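Local coordinates for protein DNA polymerase III subunit beta (Helicobacter pylori 26695, PDB 4S3I) that serves as the beta sliding clamp of DNA replication, tethering DNA polymerases and other proteins to DNA and conferring processivity, at residues F339-N344 with F350-S355; S355-Q360 with K366-M371. One frame throughout, in Å; residues are numbered along the deposited sequence.

Contact 1: F339-N344 with F350-S355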
# COMPACT_ATOMS: atom_id res chain seq x y z
N PHE A 339 7.40 31.22 0.26
CA PHE A 339 6.79 31.33 1.57
C PHE A 339 7.49 32.42 2.37
O PHE A 339 8.61 32.84 2.05
CB PHE A 339 6.81 29.99 2.33
CG PHE A 339 8.18 29.56 2.81
CD1 PHE A 339 9.06 28.90 1.95
CD2 PHE A 339 8.57 29.76 4.13
CE1 PHE A 339 10.32 28.48 2.38
CE2 PHE A 339 9.82 29.35 4.58
CZ PHE A 339 10.71 28.70 3.70
N VAL A 340 6.82 32.87 3.42
CA VAL A 340 7.41 33.83 4.32
C VAL A 340 7.64 33.19 5.65
O VAL A 340 6.73 32.56 6.23
CB VAL A 340 6.52 35.07 4.46
CG1 VAL A 340 7.10 36.02 5.50
CG2 VAL A 340 6.38 35.76 3.11
N LEU A 341 8.87 33.32 6.13
CA LEU A 341 9.23 32.83 7.44
C LEU A 341 9.37 34.04 8.35
O LEU A 341 10.24 34.89 8.12
CB LEU A 341 10.57 32.08 7.36
CG LEU A 341 11.22 31.73 8.69
CD1 LEU A 341 10.36 30.73 9.41
CD2 LEU A 341 12.63 31.16 8.48
N ARG A 342 8.52 34.15 9.37
CA ARG A 342 8.58 35.28 10.30
C ARG A 342 9.13 34.84 11.65
O ARG A 342 8.62 33.90 12.27
CB ARG A 342 7.20 35.92 10.49
CG ARG A 342 6.49 36.31 9.22
CD ARG A 342 5.29 37.23 9.50
NE ARG A 342 4.43 37.35 8.33
CZ ARG A 342 4.65 38.19 7.32
NH1 ARG A 342 5.70 38.99 7.33
NH2 ARG A 342 3.81 38.22 6.29
N CYS A 343 10.15 35.55 12.13
CA CYS A 343 10.86 35.15 13.34
C CYS A 343 11.09 36.31 14.29
O CYS A 343 11.16 37.48 13.88
CB CYS A 343 12.24 34.59 12.99
SG CYS A 343 12.29 33.15 11.89
N ASN A 344 11.24 35.98 15.57
CA ASN A 344 11.81 36.89 16.54
C ASN A 344 13.12 36.26 17.01
O ASN A 344 13.98 35.96 16.19
CB ASN A 344 10.84 37.12 17.70
CG ASN A 344 9.62 37.90 17.26
OD1 ASN A 344 9.74 38.96 16.65
ND2 ASN A 344 8.44 37.35 17.54
N PHE A 350 8.07 30.70 15.70
CA PHE A 350 8.12 31.38 14.41
C PHE A 350 6.97 30.94 13.52
O PHE A 350 6.34 29.91 13.76
CB PHE A 350 9.45 31.10 13.71
CG PHE A 350 9.72 29.65 13.43
CD1 PHE A 350 9.36 29.07 12.21
CD2 PHE A 350 10.34 28.86 14.38
CE1 PHE A 350 9.64 27.72 11.95
CE2 PHE A 350 10.61 27.51 14.14
CZ PHE A 350 10.26 26.94 12.92
N LEU A 351 6.72 31.72 12.48
CA LEU A 351 5.53 31.55 11.67
C LEU A 351 5.91 31.22 10.25
O LEU A 351 6.87 31.77 9.71
CB LEU A 351 4.70 32.85 11.70
CG LEU A 351 3.27 32.79 11.13
CD1 LEU A 351 2.35 32.09 12.11
CD2 LEU A 351 2.73 34.17 10.78
N ILE A 352 5.16 30.30 9.63
CA ILE A 352 5.31 30.02 8.20
C ILE A 352 3.99 30.30 7.52
O ILE A 352 2.95 29.82 7.99
CB ILE A 352 5.75 28.55 7.97
CG1 ILE A 352 7.21 28.36 8.40
CG2 ILE A 352 5.60 28.14 6.50
CD1 ILE A 352 7.67 26.92 8.44
N GLN A 353 4.00 31.07 6.45
CA GLN A 353 2.76 31.37 5.74
C GLN A 353 3.02 31.65 4.27
O GLN A 353 4.18 31.77 3.86
CB GLN A 353 2.01 32.53 6.41
CG GLN A 353 2.66 33.88 6.26
CD GLN A 353 2.00 34.97 7.11
OE1 GLN A 353 2.44 36.11 7.11
NE2 GLN A 353 0.94 34.60 7.84
N GLU A 354 1.96 31.72 3.48
CA GLU A 354 2.11 31.95 2.06
C GLU A 354 2.71 33.33 1.84
O GLU A 354 2.58 34.23 2.68
CB GLU A 354 0.76 31.86 1.32
CG GLU A 354 0.08 30.50 1.38
CD GLU A 354 -1.08 30.35 0.39
OE1 GLU A 354 -1.43 31.35 -0.29
OE2 GLU A 354 -1.62 29.23 0.26
N SER A 355 3.35 33.50 0.69
CA SER A 355 3.70 34.82 0.23
C SER A 355 2.36 35.49 -0.08
O SER A 355 1.43 34.82 -0.55
CB SER A 355 4.57 34.70 -1.04
OG SER A 355 4.99 35.96 -1.50
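Arg342 reaches along its strand and takes hold of the Gln353 side-chain amide on the neighbouring strand. NE and NH2 both donate to the one oxygen OE1: NE of Arg342 lies 2.6 Å from OE1 of Gln353, and the NH2 bond is equally short. Neither is straight, as two donors converging on one atom must bend. OE1 lies in the guanidinium plane on its NE/NH2 side, while the amide stands almost upright to that plane (82°). The two bonds therefore differ at the acceptor: NH2 arrives in the carbonyl plane, NE from above it. The extended stretch from CG to NE gives the arginine its reach; CG beside the backbone N and a turn about CD-NE (chi4 -83°) set the guanidinium over Val340, whose CG1 lies 3.7 Å above the centre of one face. Gln353 has CG between its backbone N and carbonyl carbon (chi1 70°), then runs straight out to the arginine. Leu351 runs alongside the arginine chain.

Beneath these groups, strands 339-343 and 350-354 form an antiparallel hairpin. Val340 pairs with Gln353 and Arg342 with Leu351, each through two backbone hydrogen bonds; the straightest runs from Val340 N to Gln353 O (2.9 Å). On the other face, Leu341 CD1 touches Phe350 CD1 at 3.4 Å and Ile352 CG1 at 4.1 Å. Phe339 CD2 meets Ile352 CG2 at 4.1 Å.

Further out, Ser258 takes a bond from Arg342 NH1. The apolar face turns to helices 324-332, on Phe350 and Ile352, and 263-273, whose Phe266 meets Phe339 edge-to-face. The face of Val340, Leu351, Arg342 and Gln353 is mixed, a polar pair among aliphatic groups. There OE1 is probably polarised, and its two donors, with the bond from NE2 to Ser368 OG, hold the amide in one orientation.

Contact 2: S355-Q360 with K366-M371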
# COMPACT_ATOMS: atom_id res chain seq x y z
N SER A 355 3.35 33.50 0.69
CA SER A 355 3.70 34.82 0.23
C SER A 355 2.36 35.49 -0.08
O SER A 355 1.43 34.82 -0.55
CB SER A 355 4.57 34.70 -1.04
OG SER A 355 4.99 35.96 -1.50
N LEU A 356 2.26 36.80 0.17
CA LEU A 356 1.01 37.53 -0.07
C LEU A 356 -0.20 36.91 0.66
O LEU A 356 -1.30 36.87 0.09
CB LEU A 356 0.67 37.61 -1.57
CG LEU A 356 1.70 38.13 -2.57
CD1 LEU A 356 1.07 38.22 -3.96
CD2 LEU A 356 2.25 39.48 -2.15
N ASP A 357 0.01 36.42 1.88
CA ASP A 357 -1.08 35.84 2.68
C ASP A 357 -2.21 36.84 2.85
O ASP A 357 -3.39 36.46 2.90
CB ASP A 357 -0.58 35.42 4.07
CG ASP A 357 -1.72 35.03 5.01
OD1 ASP A 357 -2.15 33.86 4.98
OD2 ASP A 357 -2.21 35.90 5.78
N GLU A 358 -1.85 38.12 2.92
CA GLU A 358 -2.83 39.19 3.14
C GLU A 358 -3.75 39.39 1.94
O GLU A 358 -4.81 40.01 2.05
CB GLU A 358 -2.11 40.51 3.48
CG GLU A 358 -1.46 41.20 2.28
CD GLU A 358 -0.10 40.62 1.91
OE1 GLU A 358 0.45 39.81 2.70
OE2 GLU A 358 0.43 40.98 0.84
N LYS A 359 -3.34 38.88 0.78
CA LYS A 359 -4.14 39.06 -0.43
C LYS A 359 -5.42 38.22 -0.40
O LYS A 359 -5.41 37.05 0.00
CB LYS A 359 -3.33 38.77 -1.69
CG LYS A 359 -4.11 38.96 -2.98
CD LYS A 359 -3.24 38.68 -4.19
CE LYS A 359 -3.96 39.04 -5.48
NZ LYS A 359 -3.00 39.15 -6.62
N GLN A 360 -6.52 38.82 -0.83
CA GLN A 360 -7.83 38.16 -0.79
C GLN A 360 -7.93 36.99 -1.77
O GLN A 360 -7.54 37.11 -2.94
CB GLN A 360 -8.94 39.18 -1.07
CG GLN A 360 -8.93 40.39 -0.14
CD GLN A 360 -10.22 41.19 -0.18
OE1 GLN A 360 -11.32 40.62 -0.19
NE2 GLN A 360 -10.10 42.51 -0.21
N LYS A 366 -5.93 30.07 3.00
CA LYS A 366 -4.49 30.27 3.22
C LYS A 366 -4.14 29.99 4.67
O LYS A 366 -4.55 30.71 5.58
CB LYS A 366 -4.06 31.68 2.82
CG LYS A 366 -4.45 32.06 1.40
CD LYS A 366 -3.78 33.36 1.00
CE LYS A 366 -4.26 33.82 -0.37
NZ LYS A 366 -3.67 35.17 -0.66
N ILE A 367 -3.38 28.92 4.87
CA ILE A 367 -3.06 28.42 6.20
C ILE A 367 -1.70 28.98 6.62
O ILE A 367 -0.78 29.03 5.81
CB ILE A 367 -3.01 26.87 6.21
CG1 ILE A 367 -4.41 26.27 6.43
CG2 ILE A 367 -2.11 26.35 7.33
CD1 ILE A 367 -5.48 26.77 5.50
N SER A 368 -1.59 29.39 7.88
CA SER A 368 -0.33 29.84 8.46
C SER A 368 -0.03 28.87 9.57
O SER A 368 -0.96 28.39 10.23
CB SER A 368 -0.49 31.26 9.04
OG SER A 368 -0.84 32.18 8.03
N THR A 369 1.25 28.57 9.78
CA THR A 369 1.61 27.68 10.88
C THR A 369 2.62 28.34 11.82
O THR A 369 3.65 28.87 11.39
CB THR A 369 2.20 26.35 10.37
OG1 THR A 369 1.27 25.71 9.48
CG2 THR A 369 2.49 25.42 11.55
N LEU A 370 2.30 28.30 13.11
CA LEU A 370 3.19 28.81 14.14
C LEU A 370 3.86 27.62 14.82
O LEU A 370 3.18 26.68 15.22
CB LEU A 370 2.41 29.64 15.16
CG LEU A 370 3.25 30.18 16.31
CD1 LEU A 370 4.07 31.39 15.85
CD2 LEU A 370 2.40 30.52 17.53
N MET A 371 5.19 27.65 14.94
CA MET A 371 5.96 26.51 15.45
C MET A 371 6.96 26.92 16.52
O MET A 371 7.55 27.99 16.45
CB MET A 371 6.76 25.87 14.31
CG MET A 371 6.00 24.86 13.50
SD MET A 371 6.82 24.61 11.92
CE MET A 371 8.44 24.07 12.46
O HOH W 1 -0.88 34.01 -1.11
O HOH W 2 -0.66 31.60 4.59
O HOH W 3 -3.34 32.23 7.15
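A type I beta turn, Leu356 to Lys359, in the loop that joins two neighbouring antiparallel strands is braced by the ammonium group of Lys366. The lysine chain is extended beyond CG and runs past Asp357 in the opposite direction, its CD lying 3.7 Å from Asp357 O. At its end NZ bonds two carbonyls of the turn: Lys359 O at 2.6 Å, approached from above the carbonyl plane, and Leu356 O at 3.0 Å. Leu356 O also accepts the bond that closes the turn, from Lys359 N, and the two donors come to it from opposite faces of its plane. A water accepts from NZ and lies close to Ser355 O.

Asp357 forms no salt bridge with Lys366, its OD1 staying 6.0 Å from Lys366 NZ. With CG anti to the backbone N (chi1 170°), its carboxylate lies by the other end of the lysine, where OD1 is 3.6 Å from Lys366 CB. One water donates to this oxygen and to Ile367 O, joining the carboxylate to the incoming strand through solvent. A second lies among Asp357 OD1, Lys366 O and Ser368 OG and cannot donate to all three; Ser368 OG has Gln353 as its main partner.

The loop side is largely exposed, whereas strand 368-371 runs into the interior of the sheet. There it lies between strand 350-354 and strand 179-185 of the central domain: Ser368 and Leu370 make backbone bonds to Tyr182 and Leu180, Lys366 O accepts from Thr183, and Thr369 and Met371 reach helix 324-332.

In the fold
Strand 350-354 belongs to contact 1 and leads directly into the loop of contact 2, with Ser355 common to both. The chain then returns as strand 368-371, paired with 350-354 through probable backbone bonds Ile352 N to Thr369 O and Phe350 O to Met371 N. Both contacts therefore serve one antiparallel sheet, which continues from the C-terminal into the central domain. Contact 1 is buried and combines regular strand pairing, apolar packing and a direct arginine-amide grip. Contact 2 lies at the surface, where a lysine binds turn carbonyls and waters join the Asp357 carboxylate to the strand that follows. In both, a long cationic side chain donates to uncharged oxygens: an amide in contact 1, backbone carbonyls in contact 2.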